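Side-chain contacts in periplasmic binding protein (Veillonella parvula, PDB 4OVK), which probably captures a small solute outside the cytoplasmic membrane and delivers it to an ABC transporter: residues A[320-323]-A[324-328]; A[68-71]-A[72-75]; A[308-311]-A[312-316]. All blocks are in the same frame, centred on the assembly; numbering follows the deposited sequence.

Contact 1 of 3, residues A[320-323]-A[324-328]; sequences YNLT and DSEIN
Tyr320 turns its ring to the Glu326 side chain with CG trans to the backbone N (chi1 -170°). Glu326 answers with CG trans to its carbonyl carbon (chi1 -71°) and a chain extended beyond CG, which carries the carboxylate back past the helix start. The two side chains come from opposite directions. Tyr320 OH donates to Glu326 OE2 at a short 2.5 Å and uses the syn lone pair of that oxygen. The carboxylate carbon CD lies at the edge of the ring, in its plane, yet the ring and carboxylate planes are turned 47° apart.

The other oxygen closes a capping box. Thr323 is the N-cap of helix 324-331. Its backbone N donates to Glu326 OE1 at 2.9 Å, nearly straight and on the anti side of that oxygen, a little out of the carboxylate plane. In return, Glu326 N donates to Thr323 OG1 at 3.1 Å. A water also donates to Glu326 OE1 (2.9 Å) and to Asn321 O (2.6 Å). Next to the box, Leu322 CB packs on Ile327 CG1 at 3.9 Å. These residues flank the cap as the N' and N4 positions do in a hydrophobic staple. Both side chains also touch helix 306-318, so the staple faces the preceding helix. Thr73 of helix 71-74 touches both Tyr320 and Glu326.

Both carboxylate oxygens therefore accept hydrogen bonds, and Tyr320 and Thr323 fix how the group is turned. These donors, with the positive end of the helix dipole, would probably favour the ionised form of Glu326.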
# COMPACT_ATOMS: atom_id res chain seq x y z
N TYR A 320 -16.08 9.48 -4.27
CA TYR A 320 -15.29 10.51 -4.93
C TYR A 320 -15.14 10.11 -6.39
O TYR A 320 -14.77 8.97 -6.69
CB TYR A 320 -13.90 10.66 -4.29
CG TYR A 320 -13.14 11.87 -4.80
CD1 TYR A 320 -13.35 13.13 -4.23
CD2 TYR A 320 -12.23 11.78 -5.86
CE1 TYR A 320 -12.70 14.24 -4.70
CE2 TYR A 320 -11.56 12.90 -6.32
CZ TYR A 320 -11.79 14.13 -5.74
OH TYR A 320 -11.15 15.27 -6.19
N ASN A 321 -15.47 11.04 -7.28
CA ASN A 321 -15.37 10.83 -8.72
C ASN A 321 -14.12 11.49 -9.30
O ASN A 321 -14.05 12.72 -9.46
CB ASN A 321 -16.64 11.33 -9.40
CG ASN A 321 -17.86 10.53 -9.01
OD1 ASN A 321 -17.78 9.32 -8.80
ND2 ASN A 321 -19.01 11.20 -8.91
N LEU A 322 -13.13 10.65 -9.59
CA LEU A 322 -11.85 11.09 -10.14
C LEU A 322 -11.97 11.76 -11.51
O LEU A 322 -12.68 11.26 -12.40
CB LEU A 322 -10.93 9.89 -10.25
CG LEU A 322 -10.42 9.24 -8.96
CD1 LEU A 322 -9.77 7.90 -9.25
CD2 LEU A 322 -9.47 10.17 -8.21
N THR A 323 -11.27 12.87 -11.68
CA THR A 323 -11.12 13.50 -13.00
C THR A 323 -10.02 12.79 -13.77
O THR A 323 -9.21 12.05 -13.20
CB THR A 323 -10.72 14.97 -12.89
OG1 THR A 323 -9.42 15.06 -12.28
CG2 THR A 323 -11.74 15.74 -12.04
N ASP A 324 -9.96 13.04 -15.08
CA ASP A 324 -8.85 12.54 -15.89
C ASP A 324 -7.48 13.00 -15.41
O ASP A 324 -6.54 12.21 -15.42
CB ASP A 324 -9.07 12.90 -17.35
CG ASP A 324 -10.22 12.13 -17.97
OD1 ASP A 324 -10.68 11.15 -17.34
OD2 ASP A 324 -10.67 12.48 -19.08
N SER A 325 -7.36 14.25 -14.98
CA SER A 325 -6.09 14.76 -14.43
C SER A 325 -5.66 13.97 -13.20
O SER A 325 -4.50 13.61 -13.08
CB SER A 325 -6.19 16.24 -14.07
OG SER A 325 -6.41 17.03 -15.23
N GLU A 326 -6.60 13.72 -12.29
CA GLU A 326 -6.30 12.98 -11.07
C GLU A 326 -5.86 11.54 -11.40
O GLU A 326 -4.94 11.01 -10.80
CB GLU A 326 -7.48 13.00 -10.09
CG GLU A 326 -7.72 14.37 -9.46
CD GLU A 326 -9.05 14.48 -8.73
OE1 GLU A 326 -10.04 13.86 -9.19
OE2 GLU A 326 -9.12 15.21 -7.71
N ILE A 327 -6.51 10.92 -12.38
CA ILE A 327 -6.14 9.57 -12.80
C ILE A 327 -4.73 9.58 -13.40
O ILE A 327 -3.94 8.68 -13.15
CB ILE A 327 -7.16 8.99 -13.80
CG1 ILE A 327 -8.51 8.79 -13.09
CG2 ILE A 327 -6.65 7.70 -14.42
CD1 ILE A 327 -9.68 8.69 -14.03
N ASN A 328 -4.41 10.61 -14.18
CA ASN A 328 -3.06 10.72 -14.76
C ASN A 328 -2.01 10.76 -13.65
O ASN A 328 -0.99 10.10 -13.72
CB ASN A 328 -2.95 11.99 -15.62
CG ASN A 328 -1.65 12.06 -16.43
OD1 ASN A 328 -0.59 11.60 -16.01
ND2 ASN A 328 -1.74 12.65 -17.60
O HOH W 1 -12.75 14.94 -8.92
O HOH W 2 -12.65 10.97 -15.19

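Contact 2 of 3, residues A[68-71]-A[72-75]; sequences ASIF and KTLA
Phe71 meets the methyl of Ala75 with the CD1 and CE1 atoms of its ring, Phe71 CE1 lying 3.8 Å from Ala75 CB. Phe71 opens the short helix 71-74, which an ST turn at Ser69 leads into, and Ala75 follows its last residue, one turn on. Ser69 OG, in one of its two conformers, accepts from Phe71 N at 3.2 Å, so this bond may be only part-time. Ser69 O then takes Lys72 N at 3.1 Å.

Phe71 CG stands trans to the backbone N (chi1 -158°), and the ring is buried. Tyr46 and Tyr66 meet it edge-to-face, and Thr42 and Ser43 of helix 41-49 touch it too. This face of the helix thus belongs to the interior of the N-terminal lobe.

Ile70 and Leu74 lie on another side. Their closest side-chain atoms, Ile70 CG1 and Leu74 CG, are a loose 4.4 Å apart. Both residues also touch Tyr314, and Leu74 touches Tyr320 as well. They join the lobe to the C-terminal helical part of the chain. Lys72 NZ forms salt bridges with Glu79 and Glu67.

Ala75 is the first residue to leave helical angles. Its backbone N still donates to Phe71 O at 2.8 Å. One residue earlier, Leu74 N donates to Ile70 O at 3.0 Å.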
# COMPACT_ATOMS: atom_id res chain seq x y z
N ALA A 68 1.31 14.09 0.33
CA ALA A 68 1.87 13.83 -1.01
C ALA A 68 0.94 13.08 -1.96
O ALA A 68 1.30 12.81 -3.11
CB ALA A 68 3.15 13.02 -0.86
N SER A 69 -0.26 12.73 -1.50
CA SER A 69 -1.13 11.89 -2.30
C SER A 69 -2.52 12.48 -2.46
O SER A 69 -2.86 13.50 -1.85
CB SER A 69 -1.23 10.50 -1.66
OG SER A 69 -2.04 10.55 -0.50
N ILE A 70 -3.31 11.80 -3.29
CA ILE A 70 -4.72 12.14 -3.52
C ILE A 70 -5.54 12.10 -2.22
O ILE A 70 -6.59 12.73 -2.13
CB ILE A 70 -5.35 11.16 -4.57
CG1 ILE A 70 -6.75 11.61 -5.02
CG2 ILE A 70 -5.45 9.74 -4.03
CD1 ILE A 70 -6.75 12.65 -6.11
N PHE A 71 -5.03 11.38 -1.22
CA PHE A 71 -5.64 11.34 0.12
C PHE A 71 -5.96 12.76 0.61
O PHE A 71 -7.03 13.01 1.19
CB PHE A 71 -4.67 10.62 1.09
CG PHE A 71 -5.31 10.03 2.33
CD1 PHE A 71 -6.68 10.13 2.60
CD2 PHE A 71 -4.51 9.37 3.24
CE1 PHE A 71 -7.21 9.58 3.74
CE2 PHE A 71 -5.04 8.81 4.39
CZ PHE A 71 -6.39 8.92 4.64
N LYS A 72 -5.05 13.69 0.39
CA LYS A 72 -5.25 15.09 0.81
C LYS A 72 -6.52 15.71 0.20
O LYS A 72 -7.24 16.45 0.85
CB LYS A 72 -4.05 15.98 0.46
CG LYS A 72 -4.17 17.38 1.05
CD LYS A 72 -2.87 18.15 0.94
CE LYS A 72 -3.03 19.59 1.43
NZ LYS A 72 -3.32 19.67 2.90
N THR A 73 -6.81 15.36 -1.05
CA THR A 73 -8.02 15.83 -1.72
C THR A 73 -9.26 15.14 -1.20
O THR A 73 -10.29 15.79 -0.97
CB THR A 73 -7.93 15.57 -3.23
OG1 THR A 73 -6.80 16.27 -3.74
CG2 THR A 73 -9.18 16.04 -3.94
N LEU A 74 -9.17 13.82 -1.00
CA LEU A 74 -10.30 13.05 -0.46
C LEU A 74 -10.68 13.46 0.95
O LEU A 74 -11.85 13.42 1.30
CB LEU A 74 -9.98 11.57 -0.43
CG LEU A 74 -9.57 10.90 -1.72
CD1 LEU A 74 -9.18 9.46 -1.46
CD2 LEU A 74 -10.69 10.99 -2.73
N ALA A 75 -9.69 13.82 1.76
CA ALA A 75 -9.88 14.00 3.19
C ALA A 75 -9.21 15.28 3.70
O ALA A 75 -8.25 15.21 4.47
CB ALA A 75 -9.34 12.77 3.92

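Contact 3 of 3, residues A[308-311]-A[312-316]; sequences DDLK and QFYNT
The Tyr314 ring has Leu322 CD1 over one face, 3.6 Å from Tyr314 CG. Leu310 CD1 comes in obliquely on the same side, 3.6 Å from Tyr314 CE1 and 3.9 Å from Tyr314 CD1. Leu74 CD1 is on the other side. Leu310 and Tyr314 lie alongside each other and point the same way. Leu310 can reach the ring because its CG is trans to the backbone N (chi1 179°), beside the carbonyl carbon. Tyr318 meets the Tyr314 ring edge-to-face, and Tyr314 OH makes a weak hydrogen bond to Glu284 OE2. The Phe313 ring packs elsewhere: Tyr159 meets it edge-to-face, while Phe317 meets it with the ring planes at about 55°.

An alanine in place of Tyr314 would remove the ring and its hydroxyl, and would probably leave Leu310 CD1 facing a gap and Glu284 without this weak partner.

Regular alpha-helical bonds run beneath these side chains. Tyr314 N donates to Leu310 O at 3.1 Å, and Asn315 N donates to Lys311 O at 2.9 Å. Towards 314-316 the helix widens into a pi-type turn. On the polar side, a water donates to Asp309 O at 2.6 Å and to Gln312 OE1 at 2.9 Å. The carboxylate of Asp309 is taken up in a salt bridge to Lys290. Asn315 ND2 is hydrogen-bonded to Asn321 OD1, in the loop after the helix.

Helix 306-318 packs against helix 324-331, where Leu310 and Lys311 touch Ile327, and against Leu287 of helix 285-296. Through Phe313 it also meets Tyr159 of helix 150-170. That long helix lies in sequence between the two four-stranded parallel sheets, consistent with binding proteins whose lobes are linked by one long helix.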
# COMPACT_ATOMS: atom_id res chain seq x y z
N ASP A 308 -11.29 2.53 -15.62
CA ASP A 308 -12.68 2.32 -15.20
C ASP A 308 -12.74 1.68 -13.82
O ASP A 308 -13.57 2.06 -13.00
CB ASP A 308 -13.44 1.44 -16.20
CG ASP A 308 -13.60 2.09 -17.55
OD1 ASP A 308 -13.40 3.31 -17.67
OD2 ASP A 308 -13.93 1.37 -18.52
N ASP A 309 -11.89 0.71 -13.57
CA ASP A 309 -11.90 0.00 -12.30
C ASP A 309 -11.44 0.95 -11.18
O ASP A 309 -11.98 0.90 -10.07
CB ASP A 309 -10.99 -1.22 -12.34
CG ASP A 309 -11.47 -2.28 -13.31
OD1 ASP A 309 -12.61 -2.20 -13.84
OD2 ASP A 309 -10.67 -3.22 -13.55
N LEU A 310 -10.47 1.81 -11.48
CA LEU A 310 -10.02 2.83 -10.52
C LEU A 310 -11.17 3.80 -10.20
O LEU A 310 -11.44 4.06 -9.03
CB LEU A 310 -8.80 3.57 -11.09
CG LEU A 310 -8.18 4.69 -10.27
CD1 LEU A 310 -7.60 4.15 -8.97
CD2 LEU A 310 -7.12 5.43 -11.05
N LYS A 311 -11.84 4.32 -11.23
CA LYS A 311 -12.97 5.22 -11.01
C LYS A 311 -14.07 4.56 -10.20
O LYS A 311 -14.63 5.17 -9.28
CB LYS A 311 -13.54 5.73 -12.33
CG LYS A 311 -12.59 6.68 -13.04
CD LYS A 311 -13.01 6.94 -14.47
CE LYS A 311 -14.24 7.81 -14.52
NZ LYS A 311 -14.47 8.29 -15.91
N GLN A 312 -14.38 3.31 -10.54
CA GLN A 312 -15.41 2.55 -9.83
C GLN A 312 -15.06 2.40 -8.35
O GLN A 312 -15.93 2.61 -7.50
CB GLN A 312 -15.62 1.18 -10.46
CG GLN A 312 -16.65 0.32 -9.77
CD GLN A 312 -16.67 -1.10 -10.31
OE1 GLN A 312 -15.76 -1.90 -10.05
NE2 GLN A 312 -17.69 -1.42 -11.06
N PHE A 313 -13.81 2.05 -8.07
CA PHE A 313 -13.36 1.85 -6.69
C PHE A 313 -13.50 3.15 -5.87
O PHE A 313 -14.09 3.15 -4.79
CB PHE A 313 -11.91 1.37 -6.68
CG PHE A 313 -11.43 0.93 -5.31
CD1 PHE A 313 -10.97 1.86 -4.39
CD2 PHE A 313 -11.43 -0.41 -4.96
CE1 PHE A 313 -10.50 1.45 -3.15
CE2 PHE A 313 -10.99 -0.82 -3.72
CZ PHE A 313 -10.54 0.12 -2.81
N TYR A 314 -13.01 4.27 -6.41
CA TYR A 314 -13.08 5.57 -5.71
C TYR A 314 -14.53 6.00 -5.52
O TYR A 314 -14.91 6.50 -4.46
CB TYR A 314 -12.24 6.64 -6.45
CG TYR A 314 -10.78 6.59 -6.04
CD1 TYR A 314 -10.04 5.41 -6.15
CD2 TYR A 314 -10.14 7.71 -5.53
CE1 TYR A 314 -8.73 5.33 -5.72
CE2 TYR A 314 -8.82 7.64 -5.08
CZ TYR A 314 -8.12 6.46 -5.19
OH TYR A 314 -6.82 6.38 -4.73
N ASN A 315 -15.36 5.80 -6.54
CA ASN A 315 -16.79 6.14 -6.41
C ASN A 315 -17.49 5.29 -5.35
O ASN A 315 -18.25 5.81 -4.51
CB ASN A 315 -17.51 5.99 -7.77
CG ASN A 315 -19.00 6.17 -7.63
OD1 ASN A 315 -19.75 5.20 -7.46
ND2 ASN A 315 -19.44 7.42 -7.65
N THR A 316 -17.23 3.99 -5.37
CA THR A 316 -17.95 3.04 -4.50
C THR A 316 -17.55 3.21 -3.04
O THR A 316 -18.42 3.31 -2.15
CB THR A 316 -17.69 1.59 -4.95
OG1 THR A 316 -18.25 1.40 -6.26
CG2 THR A 316 -18.32 0.56 -4.00
O HOH W 3 -13.00 -1.39 -9.25

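In the fold
All three contacts are local and partly buried, and they meet in one region. Contacts 3 and 1 follow each other in the chain: contact 3 lies within helix 306-318, and contact 1 starts helix 324-331. Contact 2 starts a short helix in the N-terminal lobe. Tyr320 packs on Thr73 and Leu74, and so joins contacts 1 and 2. Tyr314 brings contact 3 to both. The chemistry follows position. The two helix starts use side-chain oxygens to accept backbone N-H groups, a carboxylate included in contact 1. Mid-helix, contact 3 relies on main-chain bonds and an apolar pair. Phe71, Leu310 and Tyr314 are buried, whereas Thr323, Thr73 and Gln312 are exposed.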